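Magnesium transporter, putative (Shewanella oneidensis MR-1, PDB 3KXR) probably moves magnesium or a similar cation across the membrane, this chain holding its soluble CBS-domain pair and part of the preceding N domain. Local coordinates at residues A[63-68]-A[83-88]; A[69-74]-A[116-121]; A[90-95]-A[149-154]; A[102-107]-A[120-125]; A[140-145]-A[161-166]. All coordinates share one frame; numbering follows the deposited sequence.

Contact 1: A[63-68]-A[83-88]; sequences QMLVLS and IELDCN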
# COMPACT_ATOMS: atom_id res chain seq x y z
N GLN A 63 -16.56 2.15 7.10
CA GLN A 63 -17.11 0.77 7.08
C GLN A 63 -18.61 0.74 7.25
O GLN A 63 -19.13 1.08 8.30
CB GLN A 63 -16.50 -0.08 8.20
CG GLN A 63 -15.41 -0.95 7.71
CD GLN A 63 -14.52 -1.50 8.78
OE1 GLN A 63 -14.63 -2.68 9.14
NE2 GLN A 63 -13.57 -0.69 9.24
N MSE A 64 -19.31 0.30 6.23
CA MSE A 64 -20.74 0.30 6.30
C MSE A 64 -21.36 -0.53 5.21
O MSE A 64 -20.75 -0.84 4.22
CB MSE A 64 -21.24 1.74 6.17
CG MSE A 64 -20.85 2.37 4.86
SE MSE A 64 -21.47 4.21 4.68
CE MSE A 64 -20.26 4.84 3.22
N LEU A 65 -22.61 -0.88 5.40
CA LEU A 65 -23.40 -1.49 4.35
C LEU A 65 -24.06 -0.36 3.49
O LEU A 65 -24.91 0.38 3.95
CB LEU A 65 -24.41 -2.46 4.99
CG LEU A 65 -24.02 -3.95 5.12
CD1 LEU A 65 -22.61 -4.22 5.56
CD2 LEU A 65 -25.03 -4.68 5.98
N VAL A 66 -23.62 -0.23 2.25
CA VAL A 66 -24.19 0.74 1.32
C VAL A 66 -24.41 0.09 -0.08
O VAL A 66 -23.60 -0.73 -0.52
CB VAL A 66 -23.28 2.00 1.22
CG1 VAL A 66 -21.84 1.58 0.98
CG2 VAL A 66 -23.78 2.93 0.14
N LEU A 67 -25.51 0.43 -0.75
CA LEU A 67 -25.77 -0.03 -2.11
C LEU A 67 -26.35 1.13 -2.93
O LEU A 67 -26.93 2.08 -2.37
CB LEU A 67 -26.76 -1.21 -2.09
CG LEU A 67 -26.31 -2.58 -1.55
CD1 LEU A 67 -27.46 -3.54 -1.42
CD2 LEU A 67 -25.24 -3.16 -2.46
N SER A 68 -26.19 1.08 -4.24
CA SER A 68 -26.72 2.14 -5.09
C SER A 68 -28.23 1.94 -5.27
O SER A 68 -28.80 0.93 -4.88
CB SER A 68 -26.07 2.14 -6.47
OG SER A 68 -26.54 1.02 -7.24
N ILE A 83 -21.72 -10.50 5.63
CA ILE A 83 -20.80 -9.59 6.30
C ILE A 83 -21.16 -9.53 7.75
O ILE A 83 -22.34 -9.44 8.09
CB ILE A 83 -20.94 -8.15 5.77
CG1 ILE A 83 -20.24 -8.01 4.42
CG2 ILE A 83 -20.32 -7.20 6.68
CD1 ILE A 83 -18.94 -8.82 4.30
N GLU A 84 -20.15 -9.59 8.60
CA GLU A 84 -20.32 -9.39 10.02
C GLU A 84 -19.74 -8.02 10.32
O GLU A 84 -18.62 -7.72 9.97
CB GLU A 84 -19.59 -10.48 10.77
CG GLU A 84 -20.34 -11.00 11.98
CD GLU A 84 -19.61 -12.13 12.63
OE1 GLU A 84 -18.52 -12.51 12.12
OE2 GLU A 84 -20.12 -12.65 13.64
N LEU A 85 -20.54 -7.16 10.92
CA LEU A 85 -20.12 -5.81 11.20
C LEU A 85 -20.69 -5.35 12.53
O LEU A 85 -21.85 -5.62 12.85
CB LEU A 85 -20.64 -4.93 10.11
CG LEU A 85 -19.85 -3.70 9.80
CD1 LEU A 85 -18.54 -4.17 9.23
CD2 LEU A 85 -20.68 -2.89 8.78
N ASP A 86 -19.86 -4.67 13.31
CA ASP A 86 -20.28 -4.15 14.59
C ASP A 86 -21.45 -3.16 14.45
O ASP A 86 -21.46 -2.31 13.55
CB ASP A 86 -19.09 -3.47 15.27
CG ASP A 86 -19.34 -3.16 16.73
OD1 ASP A 86 -19.93 -4.00 17.44
OD2 ASP A 86 -18.92 -2.08 17.18
N CYS A 87 -22.44 -3.27 15.33
CA CYS A 87 -23.53 -2.32 15.39
C CYS A 87 -24.17 -2.08 14.08
O CYS A 87 -24.28 -0.94 13.64
CB CYS A 87 -23.05 -0.97 15.89
SG CYS A 87 -22.90 -0.94 17.60
N ASN A 88 -24.60 -3.14 13.44
CA ASN A 88 -25.09 -3.02 12.12
C ASN A 88 -26.41 -3.70 12.01
O ASN A 88 -26.50 -4.89 12.22
CB ASN A 88 -24.13 -3.66 11.15
CG ASN A 88 -24.64 -3.63 9.73
OD1 ASN A 88 -24.66 -4.67 9.07
ND2 ASN A 88 -25.06 -2.44 9.25
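M64 and L85 mark the closest backbone approach, 7.9 Å from CA to CA, and no hydrogen bond spans the gap. Residues 63-65 run as extended chain into strand 66-68, while 83-88 form an irregular loop that leaves helix 73-82. The two segments therefore meet through side chains, and L65 and L85 carry the largest shares. L65 CD1 reaches the methyls of the loop: I83 CG2 at 3.9 Å and L85 CD2 at 4.0 Å. L65 runs antiparallel to both side chains as it passes them. L85 has CG anti to its own backbone N (chi1 -152°), which directs the branch at residues 63-65, and CD2 also rests 4.0 Å from M64 CA. The selenomethionine side chain of M64 leads off the other way, onto F92 and L159.

Strand 66-68, helix 73-82 and strand 90-94 make a beta-alpha-beta unit of the first CBS domain, with the two strands as parallel neighbours; 83-88 is the return from helix to second strand. L65 also packs on F79 and F80 of that helix, so it fills the space under the crossover. Its other methyl, CD2, faces the amide of N88, the two side chains lying roughly perpendicular. The 3.1 Å from L65 CD2 to N88 OD1 is short for carbon against oxygen, and its exact value is doubtful. N88 ND2 is bonded to E149 of the second CBS domain, which fixes the turn of the amide. Q63 OE1 passes L85 CD1 at 4.2 Å and takes its hydrogen bond from L9 N of the second subunit.

Contact 2: A[69-74]-A[116-121]; sequences DKATVA and EPLISL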
# COMPACT_ATOMS: atom_id res chain seq x y z
N ASP A 69 -28.85 2.89 -5.93
CA ASP A 69 -30.27 2.85 -6.06
C ASP A 69 -30.70 1.90 -7.15
O ASP A 69 -31.88 1.84 -7.48
CB ASP A 69 -30.83 4.24 -6.31
CG ASP A 69 -30.31 4.88 -7.59
OD1 ASP A 69 -29.69 4.19 -8.42
OD2 ASP A 69 -30.56 6.10 -7.74
N LYS A 70 -29.75 1.15 -7.71
CA LYS A 70 -30.09 0.06 -8.64
C LYS A 70 -30.22 -1.29 -7.90
O LYS A 70 -30.62 -2.26 -8.50
CB LYS A 70 -29.05 -0.05 -9.78
CG LYS A 70 -28.82 1.24 -10.64
CD LYS A 70 -30.13 1.97 -11.07
CE LYS A 70 -29.90 3.27 -11.96
NZ LYS A 70 -30.17 4.57 -11.22
N ALA A 71 -29.90 -1.36 -6.61
CA ALA A 71 -29.94 -2.64 -5.90
C ALA A 71 -31.38 -3.10 -5.54
O ALA A 71 -32.29 -2.27 -5.35
CB ALA A 71 -29.11 -2.56 -4.64
N THR A 72 -31.55 -4.42 -5.40
CA THR A 72 -32.81 -5.01 -4.97
C THR A 72 -32.69 -5.61 -3.58
O THR A 72 -31.60 -5.76 -3.05
CB THR A 72 -33.26 -6.15 -5.91
OG1 THR A 72 -32.36 -7.28 -5.77
CG2 THR A 72 -33.31 -5.68 -7.36
N VAL A 73 -33.84 -6.00 -3.03
CA VAL A 73 -33.92 -6.72 -1.77
C VAL A 73 -32.95 -7.87 -1.77
O VAL A 73 -32.34 -8.13 -0.74
CB VAL A 73 -35.36 -7.21 -1.48
CG1 VAL A 73 -35.42 -8.28 -0.39
CG2 VAL A 73 -36.26 -6.00 -1.09
N ALA A 74 -32.79 -8.56 -2.90
CA ALA A 74 -31.91 -9.73 -3.00
C ALA A 74 -30.50 -9.36 -2.62
O ALA A 74 -29.86 -10.07 -1.85
CB ALA A 74 -31.94 -10.35 -4.39
N GLU A 116 -37.61 -6.73 -5.44
CA GLU A 116 -38.05 -5.34 -5.20
C GLU A 116 -36.90 -4.36 -5.07
O GLU A 116 -35.95 -4.61 -4.34
CB GLU A 116 -38.88 -5.24 -3.92
CG GLU A 116 -40.17 -6.05 -3.96
CD GLU A 116 -41.11 -5.79 -2.76
OE1 GLU A 116 -41.46 -4.61 -2.54
OE2 GLU A 116 -41.52 -6.78 -2.09
N PRO A 117 -36.98 -3.22 -5.78
CA PRO A 117 -35.92 -2.25 -5.63
C PRO A 117 -35.88 -1.62 -4.23
O PRO A 117 -36.91 -1.28 -3.64
CB PRO A 117 -36.24 -1.21 -6.69
CG PRO A 117 -37.22 -1.90 -7.62
CD PRO A 117 -38.00 -2.79 -6.74
N LEU A 118 -34.67 -1.49 -3.71
CA LEU A 118 -34.49 -0.92 -2.41
C LEU A 118 -34.97 0.51 -2.39
O LEU A 118 -35.50 0.99 -1.38
CB LEU A 118 -33.01 -0.99 -2.03
CG LEU A 118 -32.53 -2.41 -1.86
CD1 LEU A 118 -31.03 -2.40 -1.65
CD2 LEU A 118 -33.34 -3.05 -0.71
N ILE A 119 -34.81 1.21 -3.51
CA ILE A 119 -35.22 2.60 -3.53
C ILE A 119 -36.72 2.73 -3.22
O ILE A 119 -37.18 3.79 -2.78
CB ILE A 119 -34.78 3.33 -4.82
CG1 ILE A 119 -35.02 4.84 -4.67
CG2 ILE A 119 -35.51 2.80 -6.02
CD1 ILE A 119 -34.37 5.76 -5.76
N SER A 120 -37.50 1.67 -3.42
CA SER A 120 -38.92 1.72 -3.10
C SER A 120 -39.25 1.34 -1.65
O SER A 120 -40.41 1.37 -1.27
CB SER A 120 -39.73 0.79 -4.04
OG SER A 120 -39.42 -0.58 -3.82
N LEU A 121 -38.26 1.00 -0.85
CA LEU A 121 -38.52 0.54 0.51
C LEU A 121 -37.76 1.36 1.55
O LEU A 121 -37.41 0.83 2.60
CB LEU A 121 -38.10 -0.91 0.60
CG LEU A 121 -38.74 -1.87 -0.41
CD1 LEU A 121 -37.95 -3.15 -0.39
CD2 LEU A 121 -40.24 -2.10 -0.11
O HOH W 1 -33.21 0.28 -5.78
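L118 lies against the backbone of 71-73, and its main chain is tied there too: L118 N gives an almost straight bond (175°) to A71 O, 3.0 Å long. V73 N donates to E116 O at 2.8 Å, and the two bonds frame a single beta bridge between T72 and P117. From this fixed base the L118 side chain climbs the other segment. CB is 3.6 Å from A71 O, and CG sits 3.6 Å from T72 C. There the chain forks: CD1 meets A71 CB at 3.6 Å, while CD2 comes to 3.8 Å from V73 N, where the helix begins. A serine here would probably leave A71 CB and the first turn of the helix without their apolar cover. Beyond the fork, V73 CG2 touches L121 CD1 at 3.4 Å, one side chain set crosswise to the other. Water 1 accepts from I119 N and donates to D69 O and A71 O. T72 is the N-cap of helix 73-82; its OG1 takes a weak bond from A74 N and is also hydrogen-bonded to Q75 OE1. The contact thus fastens the loop between helix 106-109 and strand 129-130 to the start of helix 73-82, with L118 also on I93 of strand 90-94 and I119 on L101 of strand 100-105.

Contact 3: A[90-95]-A[149-154]; sequences NLFIVD and ELPVID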
# COMPACT_ATOMS: atom_id res chain seq x y z
N ASN A 90 -28.72 -1.78 9.58
CA ASN A 90 -29.28 -0.94 8.55
C ASN A 90 -28.35 -0.92 7.37
O ASN A 90 -27.16 -1.21 7.48
CB ASN A 90 -29.50 0.48 9.07
CG ASN A 90 -30.66 0.57 9.99
OD1 ASN A 90 -31.54 -0.27 9.96
ND2 ASN A 90 -30.69 1.59 10.82
N LEU A 91 -28.89 -0.54 6.24
CA LEU A 91 -28.11 -0.45 5.02
C LEU A 91 -28.50 0.84 4.28
O LEU A 91 -29.68 1.22 4.26
CB LEU A 91 -28.35 -1.72 4.22
CG LEU A 91 -27.69 -2.00 2.89
CD1 LEU A 91 -27.64 -3.52 2.67
CD2 LEU A 91 -28.52 -1.32 1.84
N PHE A 92 -27.51 1.53 3.74
CA PHE A 92 -27.72 2.86 3.22
C PHE A 92 -27.76 2.85 1.71
O PHE A 92 -26.98 2.15 1.08
CB PHE A 92 -26.63 3.78 3.75
CG PHE A 92 -26.53 3.75 5.23
CD1 PHE A 92 -27.66 3.93 6.01
CD2 PHE A 92 -25.33 3.48 5.86
CE1 PHE A 92 -27.58 3.87 7.40
CE2 PHE A 92 -25.25 3.42 7.27
CZ PHE A 92 -26.38 3.61 8.02
N ILE A 93 -28.68 3.61 1.13
CA ILE A 93 -28.86 3.66 -0.31
C ILE A 93 -28.41 4.99 -0.82
O ILE A 93 -28.81 6.03 -0.28
CB ILE A 93 -30.33 3.46 -0.73
CG1 ILE A 93 -30.86 2.17 -0.14
CG2 ILE A 93 -30.49 3.44 -2.26
CD1 ILE A 93 -30.09 0.94 -0.51
N VAL A 94 -27.58 4.97 -1.87
CA VAL A 94 -27.10 6.19 -2.48
C VAL A 94 -27.43 6.20 -3.97
O VAL A 94 -27.61 5.15 -4.59
CB VAL A 94 -25.55 6.34 -2.30
CG1 VAL A 94 -25.19 6.50 -0.81
CG2 VAL A 94 -24.81 5.17 -2.93
N ASP A 95 -27.51 7.41 -4.54
CA ASP A 95 -27.64 7.52 -5.99
C ASP A 95 -26.27 7.45 -6.65
O ASP A 95 -25.26 7.20 -5.98
CB ASP A 95 -28.40 8.79 -6.39
CG ASP A 95 -27.63 10.06 -6.14
OD1 ASP A 95 -26.40 10.07 -5.88
OD2 ASP A 95 -28.32 11.10 -6.27
N GLU A 149 -26.87 2.65 14.69
CA GLU A 149 -25.90 3.35 13.88
C GLU A 149 -26.63 4.42 13.14
O GLU A 149 -27.82 4.27 12.85
CB GLU A 149 -25.27 2.39 12.86
CG GLU A 149 -26.30 1.78 11.89
CD GLU A 149 -25.78 0.65 11.00
OE1 GLU A 149 -24.69 0.80 10.39
OE2 GLU A 149 -26.50 -0.36 10.88
N LEU A 150 -25.93 5.48 12.78
CA LEU A 150 -26.52 6.46 11.88
C LEU A 150 -25.55 6.80 10.76
O LEU A 150 -24.34 6.88 10.99
CB LEU A 150 -26.88 7.73 12.63
CG LEU A 150 -28.12 7.75 13.52
CD1 LEU A 150 -28.24 9.11 14.25
CD2 LEU A 150 -29.38 7.45 12.69
N PRO A 151 -26.07 7.05 9.56
CA PRO A 151 -25.24 7.54 8.47
C PRO A 151 -24.83 8.98 8.69
O PRO A 151 -25.60 9.79 9.26
CB PRO A 151 -26.17 7.43 7.26
CG PRO A 151 -27.49 7.59 7.82
CD PRO A 151 -27.49 7.04 9.19
N VAL A 152 -23.64 9.30 8.20
CA VAL A 152 -23.12 10.64 8.21
C VAL A 152 -22.96 11.15 6.77
O VAL A 152 -22.41 10.46 5.92
CB VAL A 152 -21.79 10.69 8.96
CG1 VAL A 152 -21.24 12.10 8.93
CG2 VAL A 152 -21.97 10.21 10.40
N ILE A 153 -23.46 12.34 6.51
CA ILE A 153 -23.31 12.96 5.21
C ILE A 153 -22.47 14.24 5.30
O ILE A 153 -22.41 14.89 6.35
CB ILE A 153 -24.68 13.28 4.55
CG1 ILE A 153 -25.51 14.22 5.44
CG2 ILE A 153 -25.46 11.99 4.25
CD1 ILE A 153 -26.68 14.82 4.72
N ASP A 154 -21.81 14.58 4.21
CA ASP A 154 -21.00 15.78 4.15
C ASP A 154 -21.91 16.93 3.76
O ASP A 154 -23.10 16.73 3.64
CB ASP A 154 -19.80 15.59 3.21
CG ASP A 154 -20.17 15.57 1.74
OD1 ASP A 154 -21.34 15.89 1.41
OD2 ASP A 154 -19.28 15.24 0.91
O HOH W 2 -24.49 -0.10 7.57
O HOH W 3 -29.38 4.04 10.58
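F92 turns one face of its ring to P151, whose CB lies 3.8 Å from the ring centroid and only 10° off the normal, a CH-pi contact over the centre of that face. The proline ring spreads from there toward the ring margin, where P151 CD lies 3.6 Å from F92 CE1. E149 meets the same phenylalanine at a steep inclination: its carboxylate plane is turned 73° from the ring, and OE1 stands 4.0 Å from F92 CZ. E149 holds CG between its backbone N and carbonyl carbon, and the extended chain beyond carries the carboxylate across to N90. OE2 accepts there from N90 N, 2.9 Å away; the donor lies nearly in line with the C-O bond, but its N-H is bent away from the straight path.

Two waters complete the polar end. Water 2 donates to N90 O and E149 OE1; water 3 accepts from N90 ND2, which also bonds E147 OE1, and donates to E149 O, lying at the edge of the F92 ring. Strands 90-94 and 149-153, the central strands of the two CBS sheets, run 21° from parallel with axes 8.6 Å apart, so the contact sits at the heart of the CBS pair.

OE2 is also gripped by D89 N and N88 ND2, and OE1 by the guanidinium of R162. A buried carboxylate surrounded by so many donors probably stays ionised, its charge probably balanced largely by R162.

Contact 4: A[102-107]-A[120-125]; sequences GTVRRY and SLLSED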
# COMPACT_ATOMS: atom_id res chain seq x y z
N GLY A 102 -31.47 7.33 1.65
CA GLY A 102 -32.23 6.74 2.75
C GLY A 102 -31.62 5.46 3.30
O GLY A 102 -30.56 5.03 2.88
N THR A 103 -32.34 4.84 4.21
CA THR A 103 -31.89 3.69 4.96
C THR A 103 -32.92 2.59 4.82
O THR A 103 -34.11 2.85 4.93
CB THR A 103 -31.79 4.08 6.46
OG1 THR A 103 -30.81 5.12 6.59
CG2 THR A 103 -31.43 2.90 7.38
N VAL A 104 -32.48 1.36 4.60
CA VAL A 104 -33.40 0.21 4.73
C VAL A 104 -32.98 -0.61 5.94
O VAL A 104 -31.80 -0.78 6.15
CB VAL A 104 -33.46 -0.66 3.44
CG1 VAL A 104 -33.68 0.22 2.19
CG2 VAL A 104 -32.21 -1.49 3.27
N ARG A 105 -33.93 -1.11 6.71
CA ARG A 105 -33.60 -1.92 7.89
C ARG A 105 -33.59 -3.39 7.66
O ARG A 105 -34.45 -3.94 7.00
CB ARG A 105 -34.64 -1.73 8.98
CG ARG A 105 -34.86 -0.33 9.39
CD ARG A 105 -35.84 -0.37 10.54
NE ARG A 105 -36.26 0.97 10.86
CZ ARG A 105 -35.54 1.85 11.56
NH1 ARG A 105 -34.33 1.52 12.05
NH2 ARG A 105 -36.04 3.08 11.79
N ARG A 106 -32.67 -4.08 8.31
CA ARG A 106 -32.62 -5.51 8.19
C ARG A 106 -33.98 -6.16 8.40
O ARG A 106 -34.41 -6.99 7.59
CB ARG A 106 -31.64 -6.11 9.19
CG ARG A 106 -31.77 -7.59 9.19
CD ARG A 106 -30.55 -8.33 9.57
NE ARG A 106 -30.03 -7.80 10.79
CZ ARG A 106 -28.73 -7.74 11.05
NH1 ARG A 106 -27.82 -8.23 10.20
NH2 ARG A 106 -28.34 -7.22 12.19
N TYR A 107 -34.63 -5.84 9.50
CA TYR A 107 -35.87 -6.51 9.84
C TYR A 107 -36.93 -6.36 8.74
O TYR A 107 -37.62 -7.32 8.41
CB TYR A 107 -36.41 -6.03 11.16
CG TYR A 107 -37.70 -6.71 11.55
CD1 TYR A 107 -37.68 -7.86 12.33
CD2 TYR A 107 -38.94 -6.22 11.13
CE1 TYR A 107 -38.85 -8.50 12.68
CE2 TYR A 107 -40.11 -6.84 11.48
CZ TYR A 107 -40.06 -7.98 12.26
OH TYR A 107 -41.21 -8.64 12.64
N SER A 120 -37.50 1.67 -3.42
CA SER A 120 -38.92 1.72 -3.10
C SER A 120 -39.25 1.34 -1.65
O SER A 120 -40.41 1.37 -1.27
CB SER A 120 -39.73 0.79 -4.04
OG SER A 120 -39.42 -0.58 -3.82
N LEU A 121 -38.26 1.00 -0.85
CA LEU A 121 -38.52 0.54 0.51
C LEU A 121 -37.76 1.36 1.55
O LEU A 121 -37.41 0.83 2.60
CB LEU A 121 -38.10 -0.91 0.60
CG LEU A 121 -38.74 -1.87 -0.41
CD1 LEU A 121 -37.95 -3.15 -0.39
CD2 LEU A 121 -40.24 -2.10 -0.11
N LEU A 122 -37.50 2.63 1.29
CA LEU A 122 -36.69 3.43 2.20
C LEU A 122 -37.49 3.65 3.47
O LEU A 122 -38.69 3.90 3.41
CB LEU A 122 -36.31 4.78 1.59
CG LEU A 122 -35.54 4.69 0.28
CD1 LEU A 122 -35.27 6.09 -0.24
CD2 LEU A 122 -34.27 3.89 0.47
N SER A 123 -36.84 3.52 4.61
CA SER A 123 -37.50 3.73 5.90
C SER A 123 -37.98 5.18 6.01
O SER A 123 -37.28 6.09 5.59
CB SER A 123 -36.52 3.34 7.03
OG SER A 123 -37.00 3.72 8.31
N GLU A 124 -39.18 5.39 6.55
CA GLU A 124 -39.74 6.75 6.80
C GLU A 124 -39.02 7.44 7.99
O GLU A 124 -38.81 8.65 7.99
CB GLU A 124 -41.28 6.69 6.99
CG GLU A 124 -42.12 6.46 5.68
N ASP A 125 -38.59 6.64 8.97
CA ASP A 125 -37.88 7.13 10.17
C ASP A 125 -36.46 7.66 9.95
O ASP A 125 -35.89 8.28 10.85
CB ASP A 125 -37.69 5.98 11.17
CG ASP A 125 -39.00 5.35 11.61
OD1 ASP A 125 -40.10 5.81 11.19
OD2 ASP A 125 -38.92 4.37 12.40
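S123 pins the loop before strand 129-130 across strand 100-105, an outermost strand of the first CBS domain's three-stranded sheet. The pin is S123 N to T103 O, 2.8 Å and nearly straight at 169°, with the donor almost in line with the carbonyl. The loop runs 94° to the strand, so this is a crossing and not a further strand of the sheet. Around the bond the packing is close. S123 CB lies 3.2 Å from the same T103 O, and L122 reaches back with CD2 to 4.1 Å from V104 CG1 and 4.2 Å from G102 CA. V104 CG1 in turn comes to 3.8 Å from L121 O. L122 also rests on I93 of strand 90-94, so the loop is pressed onto two strands of the sheet.

Farther along, the contact becomes polar, and its D125 end faces solvent while R105 stays buried. R105 stretches its chain from CG to NE along the loop, and NH2 forms a salt bridge with D125, whose OD2 is 3.2 Å away; the hydrogen bond within it is weak and well bent. The guanidinium and carboxylate planes are 62° apart. Each group has a second mate: R105 NH1 pairs with E147, and D125 OD2 with R146. Both arginines reach D125 OD2 and lie close together there, and its negative charge would probably offset their closeness. S123 OG is swung anti to its backbone N, where it takes a weak bond from D125 N. Even the aliphatic part of the aspartate is involved, since D125 CB lies 3.4 Å from R105 NH2.

Contact 5: A[140-145]-A[161-166]; sequences EAIEHS and GRVTLR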
# COMPACT_ATOMS: atom_id res chain seq x y z
N GLU A 140 -26.27 11.91 21.40
CA GLU A 140 -27.68 11.95 21.78
C GLU A 140 -28.61 11.37 20.71
O GLU A 140 -29.56 10.64 21.02
CB GLU A 140 -28.12 13.38 22.07
CG GLU A 140 -28.12 13.68 23.54
CD GLU A 140 -28.73 15.03 23.86
OE1 GLU A 140 -29.94 15.06 24.20
OE2 GLU A 140 -27.97 16.04 23.74
N ALA A 141 -28.33 11.74 19.47
CA ALA A 141 -29.18 11.39 18.35
C ALA A 141 -29.22 9.88 18.19
O ALA A 141 -30.28 9.34 17.94
CB ALA A 141 -28.72 12.08 17.06
N ILE A 142 -28.07 9.21 18.36
CA ILE A 142 -28.00 7.73 18.27
C ILE A 142 -28.58 7.10 19.53
O ILE A 142 -29.41 6.19 19.44
CB ILE A 142 -26.57 7.16 18.05
CG1 ILE A 142 -25.84 7.89 16.94
CG2 ILE A 142 -26.62 5.68 17.63
CD1 ILE A 142 -24.35 7.48 16.75
N GLU A 143 -28.18 7.60 20.69
CA GLU A 143 -28.61 7.02 21.95
C GLU A 143 -30.10 7.06 22.13
O GLU A 143 -30.69 6.07 22.53
CB GLU A 143 -27.94 7.70 23.15
CG GLU A 143 -28.22 6.96 24.49
CD GLU A 143 -27.85 7.75 25.76
OE1 GLU A 143 -27.03 8.70 25.69
OE2 GLU A 143 -28.38 7.36 26.83
N HIS A 144 -30.73 8.21 21.87
CA HIS A 144 -32.18 8.33 22.09
C HIS A 144 -32.96 8.08 20.82
O HIS A 144 -33.73 8.88 20.39
CB HIS A 144 -32.53 9.70 22.64
CG HIS A 144 -31.83 10.00 23.92
ND1 HIS A 144 -32.08 9.31 25.08
CD2 HIS A 144 -30.85 10.89 24.22
CE1 HIS A 144 -31.31 9.77 26.05
NE2 HIS A 144 -30.55 10.73 25.55
N SER A 145 -32.72 6.93 20.22
CA SER A 145 -33.44 6.54 19.03
C SER A 145 -33.57 5.04 19.11
O SER A 145 -33.20 4.42 20.10
CB SER A 145 -32.65 6.91 17.79
OG SER A 145 -31.53 6.04 17.66
N GLY A 161 -19.93 7.97 5.56
CA GLY A 161 -19.68 6.90 6.53
C GLY A 161 -20.77 6.81 7.59
O GLY A 161 -21.86 7.34 7.42
N ARG A 162 -20.47 6.16 8.71
CA ARG A 162 -21.47 6.02 9.76
C ARG A 162 -20.84 6.21 11.13
O ARG A 162 -19.63 6.13 11.27
CB ARG A 162 -22.09 4.64 9.70
CG ARG A 162 -21.20 3.57 10.25
CD ARG A 162 -21.71 2.19 9.96
NE ARG A 162 -20.80 1.21 10.52
CZ ARG A 162 -21.10 0.21 11.34
NH1 ARG A 162 -22.34 -0.03 11.76
NH2 ARG A 162 -20.14 -0.58 11.76
N VAL A 163 -21.69 6.45 12.12
CA VAL A 163 -21.28 6.42 13.50
C VAL A 163 -22.10 5.42 14.26
O VAL A 163 -23.29 5.37 14.09
CB VAL A 163 -21.50 7.75 14.14
CG1 VAL A 163 -21.14 7.66 15.62
CG2 VAL A 163 -20.62 8.76 13.45
N THR A 164 -21.47 4.62 15.09
CA THR A 164 -22.18 3.57 15.78
C THR A 164 -22.59 3.93 17.21
O THR A 164 -22.06 4.84 17.81
CB THR A 164 -21.34 2.33 15.88
OG1 THR A 164 -20.19 2.65 16.65
CG2 THR A 164 -20.91 1.81 14.51
N LEU A 165 -23.54 3.18 17.76
CA LEU A 165 -23.90 3.34 19.15
C LEU A 165 -22.70 3.14 20.07
O LEU A 165 -22.50 3.88 21.00
CB LEU A 165 -25.03 2.38 19.53
CG LEU A 165 -25.48 2.49 20.99
CD1 LEU A 165 -25.88 3.92 21.40
CD2 LEU A 165 -26.62 1.59 21.17
N ARG A 166 -21.89 2.14 19.78
CA ARG A 166 -20.64 1.91 20.53
C ARG A 166 -19.71 3.12 20.55
O ARG A 166 -19.19 3.47 21.60
CB ARG A 166 -19.88 0.72 19.94
CG ARG A 166 -18.88 0.12 20.93
CD ARG A 166 -18.14 -1.05 20.32
NE ARG A 166 -19.04 -2.09 19.83
CZ ARG A 166 -19.69 -2.95 20.61
NH1 ARG A 166 -20.51 -3.85 20.06
NH2 ARG A 166 -19.55 -2.91 21.92
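I142 holds CG1 anti to its carbonyl carbon (chi1 -48°), and the extended second torsion, 174°, carries CD1 out from helix 135-143 to V163; the same setting brings CG2 to the start of helix 165-176. CD1 of I142 and CG1 of V163 meet at 3.4 Å, a tight fit between side chains that cross at about a right angle. CD1 also comes to 3.7 Å from T164 O. The other branch, I142 CG2, lies over the backbone where strand gives way to helix, 3.9 Å from L165 CA and 4.1 Å from L165 CB.

In the second CBS domain helix 135-143 packs on the three-stranded sheet 129-130, 149-153 and 159-164, and I142 reaches the outer strand 159-164 while also touching L150 of the central one. An alanine here would probably open a gap beside V163 and L165 and weaken the hold of the helix end on this strand. T164 is the N-cap of helix 165-176, its OG1 taking the bond from A167 N.

Toward the outside the contact thins: L165 CD1 only brushes E143 CA, at 4.2 Å. Behind I142 the helix ends in an inverse gamma turn centred on H144, which turns the chain away from the helix axis. S145 OG donates to I142 O, 2.8 Å away and tilted 32° from the carbonyl plane, and accepts from E147 N on the way to strand 149-153.

In the fold
From the N terminus, contact 1 closes the loop round helix 73-82, joining residues 63-65, which lead into strand 66-68, to the loop before strand 90-94. Contact 2 opens inside that loop, crosses contact 1 and closes where the loop after helix 106-109 returns to the start of helix 73-82. Contact 3 opens before contact 2 has closed, so these cross as well; its wide loop joins the central strands of the two CBS sheets. Contact 4 is nested within contact 3 and shares S120 and L121 with contact 2. Contact 5, wholly in the second CBS domain, crosses contact 3, and its segment 161-166 reaches contact 1 through salt bridge R166-D86.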